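Local coordinates for adenylation domain (Streptomyces sp., PDB 5N9X), which binds ATP and threonine and belongs to the ANL superfamily of AMP-binding enzymes, at residues L278-F283 with R304-N309; D201-F206 with V253-P258. One frame throughout, in Å; residues are numbered along the deposited sequence.

Contact 1 (L278-F283 with R304-N309). With ATP (adenosine-5'-triphosphate), chain D.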
loop_
_atom_site.group_PDB
_atom_site.type_symbol
_atom_site.label_atom_id
_atom_site.label_comp_id
_atom_site.label_asym_id
_atom_site.label_seq_id
_atom_site.Cartn_x
_atom_site.Cartn_y
_atom_site.Cartn_z
ATOM N N LEU A 278 7.737 -0.202 -20.556
ATOM C CA LEU A 278 6.666 0.062 -19.580
ATOM C C LEU A 278 5.265 0.021 -20.206
ATOM O O LEU A 278 4.964 0.781 -21.133
ATOM C CB LEU A 278 6.860 1.418 -18.889
ATOM C CG LEU A 278 7.123 1.374 -17.375
ATOM C CD1 LEU A 278 7.142 2.762 -16.753
ATOM C CD2 LEU A 278 6.093 0.507 -16.704
ATOM N N ARG A 279 4.414 -0.869 -19.695
ATOM C CA ARG A 279 3.039 -0.972 -20.183
ATOM C C ARG A 279 2.077 -0.317 -19.216
ATOM O O ARG A 279 1.131 0.330 -19.635
ATOM C CB ARG A 279 2.625 -2.438 -20.422
ATOM C CG ARG A 279 3.513 -3.218 -21.357
ATOM C CD ARG A 279 3.171 -4.703 -21.321
ATOM N NE ARG A 279 1.859 -4.967 -21.899
ATOM C CZ ARG A 279 0.822 -5.487 -21.237
ATOM N NH1 ARG A 279 0.928 -5.794 -19.941
ATOM N NH2 ARG A 279 -0.337 -5.682 -21.866
ATOM N N TYR A 280 2.322 -0.482 -17.920
ATOM C CA TYR A 280 1.445 0.107 -16.902
ATOM C C TYR A 280 2.212 0.758 -15.774
ATOM O O TYR A 280 3.161 0.193 -15.248
ATOM C CB TYR A 280 0.524 -0.946 -16.277
ATOM C CG TYR A 280 -0.529 -1.551 -17.162
ATOM C CD1 TYR A 280 -1.724 -0.885 -17.406
ATOM C CD2 TYR A 280 -0.353 -2.817 -17.705
ATOM C CE1 TYR A 280 -2.719 -1.453 -18.204
ATOM C CE2 TYR A 280 -1.322 -3.407 -18.489
ATOM C CZ TYR A 280 -2.510 -2.723 -18.746
ATOM O OH TYR A 280 -3.479 -3.317 -19.535
ATOM N N VAL A 281 1.784 1.939 -15.382
ATOM C CA VAL A 281 2.177 2.455 -14.086
ATOM C C VAL A 281 0.903 2.579 -13.259
ATOM O O VAL A 281 -0.026 3.232 -13.663
ATOM C CB VAL A 281 2.904 3.789 -14.176
ATOM C CG1 VAL A 281 3.665 4.059 -12.886
ATOM C CG2 VAL A 281 3.869 3.766 -15.343
ATOM N N VAL A 282 0.874 1.915 -12.114
ATOM C CA VAL A 282 -0.302 1.880 -11.267
ATOM C C VAL A 282 0.021 2.675 -10.041
ATOM O O VAL A 282 1.058 2.457 -9.440
ATOM C CB VAL A 282 -0.710 0.423 -10.881
ATOM C CG1 VAL A 282 -1.722 0.417 -9.753
ATOM C CG2 VAL A 282 -1.255 -0.317 -12.073
ATOM N N PHE A 283 -0.855 3.605 -9.680
ATOM C CA PHE A 283 -0.671 4.411 -8.486
ATOM C C PHE A 283 -1.573 3.894 -7.398
ATOM O O PHE A 283 -2.723 3.514 -7.673
ATOM C CB PHE A 283 -0.999 5.886 -8.752
ATOM C CG PHE A 283 -0.213 6.488 -9.876
ATOM C CD1 PHE A 283 -0.608 6.295 -11.197
ATOM C CD2 PHE A 283 0.915 7.247 -9.621
ATOM C CE1 PHE A 283 0.108 6.854 -12.248
ATOM C CE2 PHE A 283 1.638 7.823 -10.676
ATOM C CZ PHE A 283 1.234 7.627 -11.986
ATOM N N ARG A 304 1.107 5.075 -23.587
ATOM C CA ARG A 304 2.065 4.043 -23.251
ATOM C C ARG A 304 3.169 4.636 -22.395
ATOM O O ARG A 304 3.853 5.575 -22.826
ATOM C CB ARG A 304 2.666 3.390 -24.496
ATOM C CG ARG A 304 3.760 2.400 -24.134
ATOM C CD ARG A 304 4.309 1.658 -25.336
ATOM N NE ARG A 304 5.234 0.588 -24.955
ATOM C CZ ARG A 304 4.911 -0.698 -24.810
ATOM N NH1 ARG A 304 5.845 -1.568 -24.453
ATOM N NH2 ARG A 304 3.669 -1.123 -25.032
ATOM N N PRO A 305 3.312 4.129 -21.158
ATOM C CA PRO A 305 2.401 3.170 -20.532
ATOM C C PRO A 305 1.047 3.805 -20.225
ATOM O O PRO A 305 0.917 5.029 -20.295
ATOM C CB PRO A 305 3.128 2.795 -19.230
ATOM C CG PRO A 305 3.933 4.009 -18.896
ATOM C CD PRO A 305 4.415 4.499 -20.251
ATOM N N HIS A 306 0.050 2.985 -19.903
ATOM C CA HIS A 306 -1.172 3.523 -19.305
ATOM C C HIS A 306 -0.884 4.008 -17.879
ATOM O O HIS A 306 -0.084 3.414 -17.163
ATOM C CB HIS A 306 -2.311 2.482 -19.292
ATOM C CG HIS A 306 -2.622 1.889 -20.631
ATOM N ND1 HIS A 306 -3.223 2.611 -21.644
ATOM C CD2 HIS A 306 -2.454 0.636 -21.116
ATOM C CE1 HIS A 306 -3.390 1.834 -22.698
ATOM N NE2 HIS A 306 -2.931 0.630 -22.406
ATOM N N LEU A 307 -1.509 5.108 -17.482
ATOM C CA LEU A 307 -1.461 5.497 -16.085
ATOM C C LEU A 307 -2.812 5.188 -15.454
ATOM O O LEU A 307 -3.853 5.605 -15.967
ATOM C CB LEU A 307 -1.074 6.969 -15.922
ATOM C CG LEU A 307 0.398 7.339 -16.185
ATOM C CD1 LEU A 307 1.337 6.140 -16.271
ATOM C CD2 LEU A 307 0.533 8.130 -17.433
ATOM N N ILE A 308 -2.771 4.408 -14.375
ATOM C CA ILE A 308 -3.951 3.953 -13.661
ATOM C C ILE A 308 -3.873 4.342 -12.188
ATOM O O ILE A 308 -2.950 3.948 -11.457
ATOM C CB ILE A 308 -4.140 2.415 -13.769
ATOM C CG1 ILE A 308 -4.726 2.044 -15.133
ATOM C CG2 ILE A 308 -5.072 1.901 -12.681
ATOM C CD1 ILE A 308 -3.733 1.924 -16.202
ATOM N N ASN A 309 -4.843 5.135 -11.755
ATOM C CA ASN A 309 -4.910 5.485 -10.359
ATOM C C ASN A 309 -5.799 4.452 -9.727
ATOM O O ASN A 309 -6.835 4.132 -10.280
ATOM C CB ASN A 309 -5.446 6.905 -10.128
ATOM C CG ASN A 309 -5.444 7.263 -8.661
ATOM O OD1 ASN A 309 -4.804 6.575 -7.868
ATOM N ND2 ASN A 309 -6.144 8.333 -8.288
HETATM P PG ATP D . -5.453 2.605 8.282
HETATM O O1G ATP D . -6.710 3.455 8.139
HETATM O O2G ATP D . -4.958 2.471 9.690
HETATM O O3G ATP D . -5.535 1.234 7.633
HETATM P PB ATP D . -3.931 3.600 5.990
HETATM O O1B ATP D . -5.050 4.547 5.545
HETATM O O2B ATP D . -2.514 3.882 5.606
HETATM O O3B ATP D . -4.207 3.447 7.591
HETATM P PA ATP D . -3.994 1.529 4.147
HETATM O O1A ATP D . -5.083 0.517 3.884
HETATM O O2A ATP D . -2.548 1.118 3.887
HETATM O O3A ATP D . -4.184 2.058 5.640
HETATM O "O5'" ATP D . -4.263 2.964 3.410
HETATM C "C5'" ATP D . -5.435 3.298 2.666
HETATM C "C4'" ATP D . -5.695 4.805 2.739
HETATM O "O4'" ATP D . -4.927 5.509 1.775
HETATM C "C3'" ATP D . -7.145 5.211 2.552
HETATM O "O3'" ATP D . -7.645 5.560 3.838
HETATM C "C2'" ATP D . -7.123 6.426 1.659
HETATM O "O2'" ATP D . -7.326 7.580 2.471
HETATM C "C1'" ATP D . -5.720 6.491 1.094
HETATM N N9 ATP D . -5.698 6.190 -0.371
HETATM C C8 ATP D . -5.383 4.995 -0.920
HETATM N N7 ATP D . -5.438 5.015 -2.272
HETATM C C5 ATP D . -5.788 6.264 -2.622
HETATM C C6 ATP D . -6.018 6.961 -3.908
HETATM N N6 ATP D . -5.880 6.300 -5.073
HETATM N N1 ATP D . -6.375 8.261 -3.868
HETATM C C2 ATP D . -6.537 8.890 -2.686
HETATM N N3 ATP D . -6.335 8.338 -1.469
HETATM C C4 ATP D . -5.966 7.037 -1.370
HETATM O O HOH W 1 2.684 -3.537 -24.892
#
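Strands 280-284 and 306-310 are the two parallel strands of a beta-alpha-beta unit whose connecting helix is 290-300, and Y280, V281, V282 and F283 pair in turn with H306, L307, I308 and N309. The ladder opens with H306 N bonded to R279 O (2.9 Å) and continues with V281 N to H306 O, I308 N to V281 O and F283 N to I308 O, the last at 2.8 Å. Before the strands, P305, which follows a cis peptide bond, lays its ring against L278 and V281, with CG 3.6 Å from V281 CG2. L278 O lies over one face of the R304 guanidinium, whose NH1 is hydrogen-bonded to P276 O and whose NH2 gives a hydrogen bond to a water (2.6 Å) that R279 NE reaches only weakly; this water sits between two like charges. R279 NH2 bonds S196 O, and NH1 forms a salt bridge with D201. On one face of the sheet the side chains of Y280 and H306 run alongside each other, their rings oblique with planes 41° apart and Y280 CE1 nearest H306 CD2, and I308 CD1 meets the edge of the tyrosine ring at CD1 (3.7 Å). The Y280 hydroxyl is tied to S196 N. On the other face V281 CB packs against L307 CD1 at 3.5 Å. The F283 side chain leans beside its own backbone N (chi1 -56°), which brings the ring edge, through CE1, to L307 CB; F261 meets the same ring edge-to-face. At the ligand end the N309 carboxamide swings anti to its backbone nitrogen (chi1 -177°), and its OD1 accepts a weak hydrogen bond from N6 of ATP at 3.0 Å.

Contact 2 (D201-F206 with V253-P258)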
loop_
_atom_site.group_PDB
_atom_site.type_symbol
_atom_site.label_atom_id
_atom_site.label_comp_id
_atom_site.label_asym_id
_atom_site.label_seq_id
_atom_site.Cartn_x
_atom_site.Cartn_y
_atom_site.Cartn_z
ATOM N N ASP A 201 5.074 -10.313 -18.911
ATOM C CA ASP A 201 5.318 -9.122 -18.102
ATOM C C ASP A 201 6.484 -9.270 -17.100
ATOM O O ASP A 201 6.893 -10.377 -16.736
ATOM C CB ASP A 201 4.017 -8.710 -17.366
ATOM C CG ASP A 201 3.027 -7.994 -18.286
ATOM O OD1 ASP A 201 3.445 -7.020 -18.940
ATOM O OD2 ASP A 201 1.849 -8.411 -18.371
ATOM N N ARG A 202 7.046 -8.128 -16.715
ATOM C CA ARG A 202 7.970 -8.054 -15.606
ATOM C C ARG A 202 7.402 -7.090 -14.574
ATOM O O ARG A 202 7.179 -5.910 -14.879
ATOM C CB ARG A 202 9.348 -7.585 -16.048
ATOM C CG ARG A 202 10.271 -8.668 -16.574
ATOM C CD ARG A 202 10.437 -8.516 -18.067
ATOM N NE ARG A 202 11.526 -9.332 -18.574
ATOM C CZ ARG A 202 12.052 -9.195 -19.789
ATOM N NH1 ARG A 202 11.583 -8.270 -20.619
ATOM N NH2 ARG A 202 13.051 -9.982 -20.174
ATOM N N TRP A 203 7.174 -7.594 -13.363
ATOM C CA TRP A 203 6.652 -6.785 -12.275
ATOM C C TRP A 203 7.820 -6.398 -11.366
ATOM O O TRP A 203 8.734 -7.193 -11.144
ATOM C CB TRP A 203 5.589 -7.549 -11.492
ATOM C CG TRP A 203 4.280 -7.742 -12.220
ATOM C CD1 TRP A 203 4.072 -8.460 -13.365
ATOM C CD2 TRP A 203 3.000 -7.253 -11.820
ATOM N NE1 TRP A 203 2.753 -8.430 -13.706
ATOM C CE2 TRP A 203 2.067 -7.691 -12.783
ATOM C CE3 TRP A 203 2.553 -6.483 -10.745
ATOM C CZ2 TRP A 203 0.703 -7.378 -12.707
ATOM C CZ3 TRP A 203 1.216 -6.185 -10.660
ATOM C CH2 TRP A 203 0.297 -6.631 -11.640
ATOM N N LEU A 204 7.805 -5.176 -10.852
ATOM C CA LEU A 204 8.857 -4.757 -9.945
ATOM C C LEU A 204 8.362 -4.942 -8.524
ATOM O O LEU A 204 7.286 -4.469 -8.205
ATOM C CB LEU A 204 9.248 -3.295 -10.213
ATOM C CG LEU A 204 10.408 -2.717 -9.399
ATOM C CD1 LEU A 204 11.678 -3.499 -9.705
ATOM C CD2 LEU A 204 10.599 -1.236 -9.692
ATOM N N LEU A 205 9.101 -5.645 -7.672
ATOM C CA LEU A 205 8.757 -5.647 -6.249
ATOM C C LEU A 205 9.414 -4.413 -5.591
ATOM O O LEU A 205 10.527 -4.466 -5.057
ATOM C CB LEU A 205 9.167 -6.955 -5.561
ATOM C CG LEU A 205 8.867 -7.008 -4.051
ATOM C CD1 LEU A 205 7.402 -7.220 -3.843
ATOM C CD2 LEU A 205 9.626 -8.144 -3.365
ATOM N N PHE A 206 8.714 -3.288 -5.676
ATOM C CA PHE A 206 9.208 -2.045 -5.125
ATOM C C PHE A 206 8.886 -1.889 -3.623
ATOM O O PHE A 206 9.607 -1.205 -2.900
ATOM C CB PHE A 206 8.641 -0.869 -5.944
ATOM C CG PHE A 206 9.172 0.479 -5.533
ATOM C CD1 PHE A 206 8.579 1.188 -4.493
ATOM C CD2 PHE A 206 10.282 1.025 -6.158
ATOM C CE1 PHE A 206 9.069 2.425 -4.104
ATOM C CE2 PHE A 206 10.779 2.267 -5.771
ATOM C CZ PHE A 206 10.170 2.962 -4.746
ATOM N N VAL A 253 5.277 -3.538 -15.702
ATOM C CA VAL A 253 4.233 -3.158 -14.755
ATOM C C VAL A 253 4.848 -2.524 -13.513
ATOM O O VAL A 253 5.379 -3.217 -12.643
ATOM C CB VAL A 253 3.353 -4.365 -14.335
ATOM C CG1 VAL A 253 2.278 -3.917 -13.343
ATOM C CG2 VAL A 253 2.710 -5.019 -15.570
ATOM N N LEU A 254 4.794 -1.201 -13.439
ATOM C CA LEU A 254 5.388 -0.499 -12.312
ATOM C C LEU A 254 4.289 0.027 -11.370
ATOM O O LEU A 254 3.334 0.686 -11.810
ATOM C CB LEU A 254 6.310 0.632 -12.812
ATOM C CG LEU A 254 6.816 1.600 -11.728
ATOM C CD1 LEU A 254 7.726 0.903 -10.761
ATOM C CD2 LEU A 254 7.565 2.740 -12.362
ATOM N N ASN A 255 4.423 -0.303 -10.083
ATOM C CA ASN A 255 3.553 0.204 -9.001
ATOM C C ASN A 255 4.247 1.238 -8.121
ATOM O O ASN A 255 5.329 1.008 -7.610
ATOM C CB ASN A 255 3.056 -0.949 -8.121
ATOM C CG ASN A 255 2.070 -1.842 -8.833
ATOM O OD1 ASN A 255 0.874 -1.548 -8.869
ATOM N ND2 ASN A 255 2.559 -2.940 -9.400
ATOM N N GLN A 256 3.602 2.375 -7.929
ATOM C CA GLN A 256 4.214 3.502 -7.227
ATOM C C GLN A 256 3.185 4.219 -6.367
ATOM O O GLN A 256 2.026 4.328 -6.731
ATOM C CB GLN A 256 4.826 4.493 -8.230
ATOM C CG GLN A 256 6.083 4.053 -8.970
ATOM C CD GLN A 256 7.338 4.200 -8.128
ATOM O OE1 GLN A 256 8.017 5.230 -8.182
ATOM N NE2 GLN A 256 7.654 3.173 -7.341
ATOM N N THR A 257 3.602 4.729 -5.221
ATOM C CA THR A 257 2.796 5.760 -4.601
ATOM C C THR A 257 3.035 7.039 -5.384
ATOM O O THR A 257 4.019 7.146 -6.098
ATOM C CB THR A 257 3.130 5.949 -3.150
ATOM O OG1 THR A 257 4.489 6.357 -3.062
ATOM C CG2 THR A 257 2.909 4.644 -2.396
ATOM N N PRO A 258 2.108 7.998 -5.283
ATOM C CA PRO A 258 2.390 9.254 -5.983
ATOM C C PRO A 258 3.695 9.917 -5.518
ATOM O O PRO A 258 4.431 10.390 -6.379
ATOM C CB PRO A 258 1.152 10.106 -5.673
ATOM C CG PRO A 258 0.036 9.061 -5.561
ATOM C CD PRO A 258 0.707 7.906 -4.837
HETATM O O HOH W 2 4.974 -3.541 -9.825
#
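V253 meets strand 202-205 first: its N bonds to R202 O (3.1 Å), and the single bridge of the contact joins it to W203. Its CG1, anti to the backbone N, sits over the six-membered ring of W203, 3.5 Å from the centroid and 4° off the normal, a CH-pi contact, while CG2 touches the D201 carboxylate, which is itself held by T252. L254 then lies alongside L204, the two pointing the same way with CD1 3.7 Å from CD2. Beyond this the backbones diverge, and a water takes over from direct pairing: it donates to V253 O and L204 O and accepts from N255 ND2. That same amide nitrogen approaches W203 CZ3 (3.7 Å), the amide and ring planes 26° apart. Q256, bent at chi2 (-80°), brings NE2 back to N255 O (3.2 Å) and sets it over the centre of the F206 ring, with amide and ring nearly perpendicular. T257, just past the strand, is the N-cap of helix 258-271, its OG1 bonded to A260 N. The contact thus joins the edge strand 202-205 of one mixed sheet to strand 253-256 of another, within the AMP-binding fold of the ANL enzymes.

Strand 253-256 of contact 2 lies beside strand 280-284 of contact 1 in one sheet, and the centres of the two contacts are 9 Å apart. Y280 O faces L254 N and V282 N faces L254 O, each at 2.8 Å and each a probable hydrogen bond, and V282 CB packs against N255 OD1. Strand 280-284 thus stands between 253-256 and 306-310, while 202-205 approaches from another sheet. Toward the ligands, contact 1 reaches ATP directly through N309, whereas the side chains of V282 and N255 each stop about 7 Å from the bound threonine.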